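Local atomic coordinates of activator of (r)-2-hydroxyglutaryl-coa dehydratase (Acidaminococcus fermentans, PDB entry 1HUX), a protein that couples ATP hydrolysis to electron transfer from a [4Fe-4S] cluster shared between its two subunits, thereby activating (R)-2-hydroxyglutaryl-CoA dehydratase. Residues I8-T13 against R69-G74; F61-G66 against A76-S81. All blocks are in the same frame, centred on the assembly; numbering follows the deposited sequence.

Contact 1 of 2, residues I8-T13 against R69-G74. With ADP (adenosine-5'-diphosphate), chain D.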
loop_
_atom_site.group_PDB
_atom_site.type_symbol
_atom_site.label_atom_id
_atom_site.label_comp_id
_atom_site.label_asym_id
_atom_site.label_seq_id
_atom_site.Cartn_x
_atom_site.Cartn_y
_atom_site.Cartn_z
ATOM N N ILE A 8 26.556 -6.692 14.876
ATOM C CA ILE A 8 25.595 -7.553 14.195
ATOM C C ILE A 8 24.272 -6.831 13.960
ATOM O O ILE A 8 23.549 -6.488 14.904
ATOM C CB ILE A 8 25.298 -8.838 15.008
ATOM C CG1 ILE A 8 26.602 -9.512 15.413
ATOM C CG2 ILE A 8 24.479 -9.820 14.170
ATOM C CD1 ILE A 8 26.404 -10.642 16.406
ATOM N N ASP A 9 23.967 -6.616 12.682
ATOM C CA ASP A 9 22.732 -5.956 12.265
ATOM C C ASP A 9 21.784 -6.987 11.667
ATOM O O ASP A 9 21.900 -7.325 10.493
ATOM C CB ASP A 9 23.056 -4.894 11.209
ATOM C CG ASP A 9 21.846 -4.066 10.820
ATOM O OD1 ASP A 9 21.947 -3.297 9.837
ATOM O OD2 ASP A 9 20.797 -4.179 11.505
ATOM N N VAL A 10 20.854 -7.500 12.454
ATOM C CA VAL A 10 19.936 -8.503 11.918
ATOM C C VAL A 10 18.644 -7.867 11.403
ATOM O O VAL A 10 17.729 -7.573 12.172
ATOM C CB VAL A 10 19.632 -9.639 12.985
ATOM C CG1 VAL A 10 19.823 -9.103 14.398
ATOM C CG2 VAL A 10 18.200 -10.178 12.837
ATOM N N GLY A 11 18.577 -7.646 10.095
ATOM C CA GLY A 11 17.390 -7.044 9.508
ATOM C C GLY A 11 16.302 -8.042 9.154
ATOM O O GLY A 11 16.410 -9.228 9.475
ATOM N N SER A 12 15.246 -7.567 8.498
ATOM C CA SER A 12 14.133 -8.435 8.099
ATOM C C SER A 12 14.458 -9.193 6.800
ATOM O O SER A 12 13.913 -10.263 6.526
ATOM C CB SER A 12 12.871 -7.594 7.905
ATOM O OG SER A 12 13.086 -6.607 6.908
ATOM N N THR A 13 15.367 -8.628 6.016
ATOM C CA THR A 13 15.787 -9.201 4.746
ATOM C C THR A 13 17.103 -9.952 4.867
ATOM O O THR A 13 17.266 -11.050 4.342
ATOM C CB THR A 13 15.960 -8.073 3.685
ATOM O OG1 THR A 13 14.669 -7.664 3.236
ATOM C CG2 THR A 13 16.808 -8.522 2.493
ATOM N N ARG A 69 17.106 -8.059 16.438
ATOM C CA ARG A 69 18.298 -7.862 17.257
ATOM C C ARG A 69 18.246 -8.715 18.525
ATOM O O ARG A 69 19.251 -8.853 19.222
ATOM C CB ARG A 69 18.433 -6.390 17.661
ATOM C CG ARG A 69 17.573 -6.002 18.860
ATOM C CD ARG A 69 17.529 -4.502 19.058
ATOM N NE ARG A 69 16.952 -3.833 17.894
ATOM C CZ ARG A 69 16.713 -2.527 17.820
ATOM N NH1 ARG A 69 17.004 -1.741 18.851
ATOM N NH2 ARG A 69 16.182 -2.005 16.718
ATOM N N ASN A 70 17.076 -9.276 18.835
ATOM C CA ASN A 70 16.928 -10.105 20.033
ATOM C C ASN A 70 16.774 -11.593 19.742
ATOM O O ASN A 70 16.703 -12.399 20.670
ATOM C CB ASN A 70 15.744 -9.619 20.883
ATOM C CG ASN A 70 16.067 -8.346 21.663
ATOM O OD1 ASN A 70 16.942 -8.343 22.533
ATOM N ND2 ASN A 70 15.364 -7.257 21.349
ATOM N N SER A 71 16.730 -11.955 18.459
ATOM C CA SER A 71 16.603 -13.357 18.062
ATOM C C SER A 71 17.909 -14.078 18.394
ATOM O O SER A 71 17.978 -15.307 18.386
ATOM C CB SER A 71 16.319 -13.478 16.560
ATOM O OG SER A 71 17.502 -13.320 15.791
ATOM N N LEU A 72 18.946 -13.296 18.673
ATOM C CA LEU A 72 20.256 -13.823 19.032
ATOM C C LEU A 72 20.686 -13.115 20.305
ATOM O O LEU A 72 21.861 -12.789 20.496
ATOM C CB LEU A 72 21.272 -13.555 17.921
ATOM C CG LEU A 72 21.439 -12.105 17.462
ATOM C CD1 LEU A 72 22.882 -11.642 17.668
ATOM C CD2 LEU A 72 21.025 -12.006 15.996
ATOM N N GLU A 73 19.709 -12.867 21.169
ATOM C CA GLU A 73 19.949 -12.193 22.432
ATOM C C GLU A 73 21.165 -12.778 23.146
ATOM O O GLU A 73 22.061 -12.043 23.564
ATOM C CB GLU A 73 18.711 -12.312 23.323
ATOM C CG GLU A 73 18.848 -11.612 24.661
ATOM C CD GLU A 73 17.620 -11.777 25.530
ATOM O OE1 GLU A 73 16.520 -11.384 25.082
ATOM O OE2 GLU A 73 17.758 -12.295 26.661
ATOM N N GLY A 74 21.195 -14.103 23.270
ATOM C CA GLY A 74 22.299 -14.769 23.948
ATOM C C GLY A 74 23.665 -14.565 23.318
ATOM O O GLY A 74 24.698 -14.768 23.961
HETATM P PB ADP D . 16.897 -5.034 6.373
HETATM O O1B ADP D . 16.594 -3.595 6.682
HETATM O O2B ADP D . 18.146 -5.613 7.106
HETATM O O3B ADP D . 15.690 -5.950 6.461
HETATM P PA ADP D . 18.538 -4.436 4.157
HETATM O O1A ADP D . 19.709 -5.382 4.157
HETATM O O2A ADP D . 18.771 -3.047 4.551
HETATM O O3A ADP D . 17.339 -5.105 4.969
HETATM O "O5'" ADP D . 17.834 -4.533 2.767
HETATM C "C5'" ADP D . 18.471 -4.080 1.694
HETATM C "C4'" ADP D . 17.588 -3.885 0.520
HETATM O "O4'" ADP D . 18.416 -3.578 -0.642
HETATM C "C3'" ADP D . 16.596 -5.075 0.040
HETATM O "O3'" ADP D . 15.358 -4.551 -0.501
HETATM C "C2'" ADP D . 17.518 -5.749 -0.957
HETATM O "O2'" ADP D . 16.909 -6.550 -2.022
HETATM C "C1'" ADP D . 18.230 -4.546 -1.560
HETATM N N9 ADP D . 19.422 -4.823 -2.393
HETATM C C8 ADP D . 20.419 -5.644 -2.054
HETATM N N7 ADP D . 21.325 -5.702 -2.936
HETATM C C5 ADP D . 20.889 -4.855 -3.947
HETATM C C6 ADP D . 21.430 -4.440 -5.212
HETATM N N6 ADP D . 22.619 -4.902 -5.694
HETATM N N1 ADP D . 20.709 -3.550 -5.955
HETATM C C2 ADP D . 19.534 -3.100 -5.488
HETATM N N3 ADP D . 18.952 -3.424 -4.316
HETATM C C4 ADP D . 19.688 -4.309 -3.595
#
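A small apolar contact joins I8 and V10, on the end of strand 4-10, to L72 and R69 in the irregular loop between strands 61-65 and 78-80. No hydrogen bond links the two segments. L72 divides its two methyls between the strand residues: CD2 lies 3.5 Å from V10 CG1, while CD1 meets the tip of I8, whose CD1 is 3.9 Å away. V10 and L72 lie alongside with their ends pointing opposite ways. With L72 CG set between its backbone N and carbonyl carbon (chi1 55°), both methyls reach the strand. V10 CG1 also packs against the backbone of R69, 3.5 Å from R69 CA, and the backbone of V10 bonds to G68. S71 points to the strand, but its OG is bonded to G68 O; the R69 side chain leads away, and its NE bonds to G66 O. I8 and L72 also pack on helix 40-52, at I45 and P41. Beyond V10 the chain enters the turn between the first two strands of the actin-type ATPase fold, the phosphate-binding hairpin. There ADP O3B, on the beta-phosphate, is gripped by T13 N at 2.7 Å, by S12 OG at 2.7 Å and, weakly, by S12 N. The S12 hydroxyl is folded back over its own backbone (chi1 59°) to join the two amides. K16 NZ and Q243 NE2 are further hydrogen-bonding partners of the nucleotide.

Contact 2 of 2, residues F61-G66 against A76-S81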
loop_
_atom_site.group_PDB
_atom_site.type_symbol
_atom_site.label_atom_id
_atom_site.label_comp_id
_atom_site.label_asym_id
_atom_site.label_seq_id
_atom_site.Cartn_x
_atom_site.Cartn_y
_atom_site.Cartn_z
ATOM N N PHE A 61 33.754 -7.396 22.729
ATOM C CA PHE A 61 32.368 -7.097 23.040
ATOM C C PHE A 61 31.537 -7.354 21.781
ATOM O O PHE A 61 32.003 -7.141 20.655
ATOM C CB PHE A 61 32.238 -5.633 23.488
ATOM C CG PHE A 61 30.965 -5.332 24.227
ATOM C CD1 PHE A 61 30.849 -5.628 25.572
ATOM C CD2 PHE A 61 29.877 -4.752 23.575
ATOM C CE1 PHE A 61 29.670 -5.352 26.283
ATOM C CE2 PHE A 61 28.676 -4.469 24.272
ATOM C CZ PHE A 61 28.579 -4.770 25.631
ATOM N N THR A 62 30.316 -7.832 21.971
ATOM C CA THR A 62 29.443 -8.100 20.847
ATOM C C THR A 62 28.155 -7.310 21.037
ATOM O O THR A 62 27.516 -7.366 22.093
ATOM C CB THR A 62 29.136 -9.626 20.712
ATOM O OG1 THR A 62 30.318 -10.308 20.275
ATOM C CG2 THR A 62 28.014 -9.875 19.703
ATOM N N LEU A 63 27.785 -6.571 19.997
ATOM C CA LEU A 63 26.597 -5.754 20.042
ATOM C C LEU A 63 25.700 -6.039 18.851
ATOM O O LEU A 63 26.128 -5.944 17.703
ATOM C CB LEU A 63 27.003 -4.282 20.057
ATOM C CG LEU A 63 26.245 -3.433 21.072
ATOM C CD1 LEU A 63 26.998 -2.115 21.229
ATOM C CD2 LEU A 63 24.790 -3.227 20.636
ATOM N N ALA A 64 24.451 -6.381 19.136
ATOM C CA ALA A 64 23.489 -6.682 18.093
ATOM C C ALA A 64 22.441 -5.592 17.946
ATOM O O ALA A 64 22.040 -4.967 18.924
ATOM C CB ALA A 64 22.810 -8.011 18.383
ATOM N N THR A 65 21.992 -5.387 16.709
ATOM C CA THR A 65 20.979 -4.386 16.389
ATOM C C THR A 65 20.129 -4.895 15.230
ATOM O O THR A 65 20.453 -5.907 14.612
ATOM C CB THR A 65 21.642 -3.051 15.967
ATOM O OG1 THR A 65 20.631 -2.093 15.625
ATOM C CG2 THR A 65 22.567 -3.267 14.770
ATOM N N GLY A 66 19.042 -4.194 14.936
ATOM C CA GLY A 66 18.199 -4.593 13.824
ATOM C C GLY A 66 16.815 -5.029 14.239
ATOM O O GLY A 66 16.464 -4.950 15.418
ATOM N N ALA A 76 24.691 -11.551 21.500
ATOM C CA ALA A 76 25.085 -10.190 21.803
ATOM C C ALA A 76 25.248 -9.939 23.292
ATOM O O ALA A 76 24.459 -10.421 24.107
ATOM C CB ALA A 76 24.060 -9.226 21.233
ATOM N N ASP A 77 26.284 -9.179 23.633
ATOM C CA ASP A 77 26.539 -8.819 25.019
ATOM C C ASP A 77 25.465 -7.783 25.304
ATOM O O ASP A 77 24.889 -7.738 26.398
ATOM C CB ASP A 77 27.937 -8.198 25.183
ATOM C CG ASP A 77 29.068 -9.204 24.950
ATOM O OD1 ASP A 77 28.774 -10.350 24.546
ATOM O OD2 ASP A 77 30.252 -8.849 25.161
ATOM N N LYS A 78 25.168 -6.990 24.276
ATOM C CA LYS A 78 24.175 -5.925 24.369
ATOM C C LYS A 78 23.566 -5.640 22.997
ATOM O O LYS A 78 24.216 -5.844 21.967
ATOM C CB LYS A 78 24.842 -4.658 24.910
ATOM C CG LYS A 78 23.897 -3.489 25.143
ATOM C CD LYS A 78 24.640 -2.217 25.595
ATOM C CE LYS A 78 25.605 -1.687 24.523
ATOM N NZ LYS A 78 26.268 -0.396 24.907
ATOM N N GLN A 79 22.315 -5.181 22.996
ATOM C CA GLN A 79 21.592 -4.836 21.765
ATOM C C GLN A 79 21.358 -3.318 21.715
ATOM O O GLN A 79 21.349 -2.647 22.742
ATOM C CB GLN A 79 20.245 -5.573 21.693
ATOM C CG GLN A 79 19.166 -5.018 22.605
ATOM C CD GLN A 79 19.448 -5.256 24.083
ATOM O OE1 GLN A 79 20.487 -4.850 24.612
ATOM N NE2 GLN A 79 18.511 -5.913 24.759
ATOM N N MET A 80 21.168 -2.771 20.524
ATOM C CA MET A 80 20.962 -1.336 20.408
ATOM C C MET A 80 20.075 -0.922 19.247
ATOM O O MET A 80 20.003 -1.599 18.222
ATOM C CB MET A 80 22.304 -0.617 20.274
ATOM C CG MET A 80 23.028 -0.371 21.574
ATOM S SD MET A 80 24.467 0.693 21.284
ATOM C CE MET A 80 23.627 2.263 20.942
ATOM N N SER A 81 19.410 0.215 19.426
ATOM C CA SER A 81 18.529 0.780 18.416
ATOM C C SER A 81 19.198 0.906 17.049
ATOM O O SER A 81 20.369 1.297 16.937
ATOM C CB SER A 81 18.053 2.153 18.854
ATOM O OG SER A 81 17.468 2.818 17.755
#
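Strands 61-65 and 78-80 pair in parallel, with L63 opposite K78 and A64 opposite Q79, and T62 O accepts from two amides of the partner segment. K78 N, at 3.2 Å from T62 O, comes in nearly in line with the C=O bond, and D77 N, at 2.7 Å, is tilted 34° from the carbonyl plane. D77 also answers the T62 amide: with CG beside its own backbone N (chi1 -68°), its carboxylate turns back so that OD2 takes a weak bond from T62 N at 3.3 Å. Further along, A64 N donates to K78 O at 2.9 Å, in the carbonyl plane, and A64 O accepts from M80 N, although the position of that oxygen is less sure. The next bond uses a side chain: T65 OG1, on the side away from its backbone N, donates to M80 O over 2.7 Å. On its other side strand 61-65 bonds to strand 4-10, so it is an inner strand of the five-stranded mixed sheet of an actin-type domain; strand 78-80 is the outermost within the chain and leads into helix 82-93. S81 is the N-cap of that helix, its OG accepting from L83 N. The F61 ring takes D77 CB over one face, 3.6 Å from its centroid, in a CH-pi contact, while K78 CB lies at the ring edge. The ring and the D77 carboxylate stand nearly perpendicular, 85° apart. L63 CD2 packs on M80 CG at 3.5 Å and its CD1 on K78 CE; L63 and M80 both also touch Y253 of helix 245-257. On the opposite sheet face A64 CB meets A76 CB, and A64 packs on L72.

How the contacts relate
Both contacts reach the same five-stranded sheet, contact 1 through strand 4-10 and contact 2 through strands 61-65 and 78-80; their centres are 8 Å apart, and strand 61-65 sits between the other two. Along the chain their segments alternate: 8-13, 61-66, 69-74, 76-81. Segments 61-66 and 76-81 flank the loop that carries 69-74, so the loop packing on strand 4-10 also connects the paired strands of contact 2. The I8 O–T65 N and V10 N–T65 O pairs are probable backbone hydrogen bonds, and R69 packs against M80 and S81. Contact 1 runs on into the ADP phosphate site; contact 2 adds the edge strand 78-80, with G66 about 7 Å from the ADP.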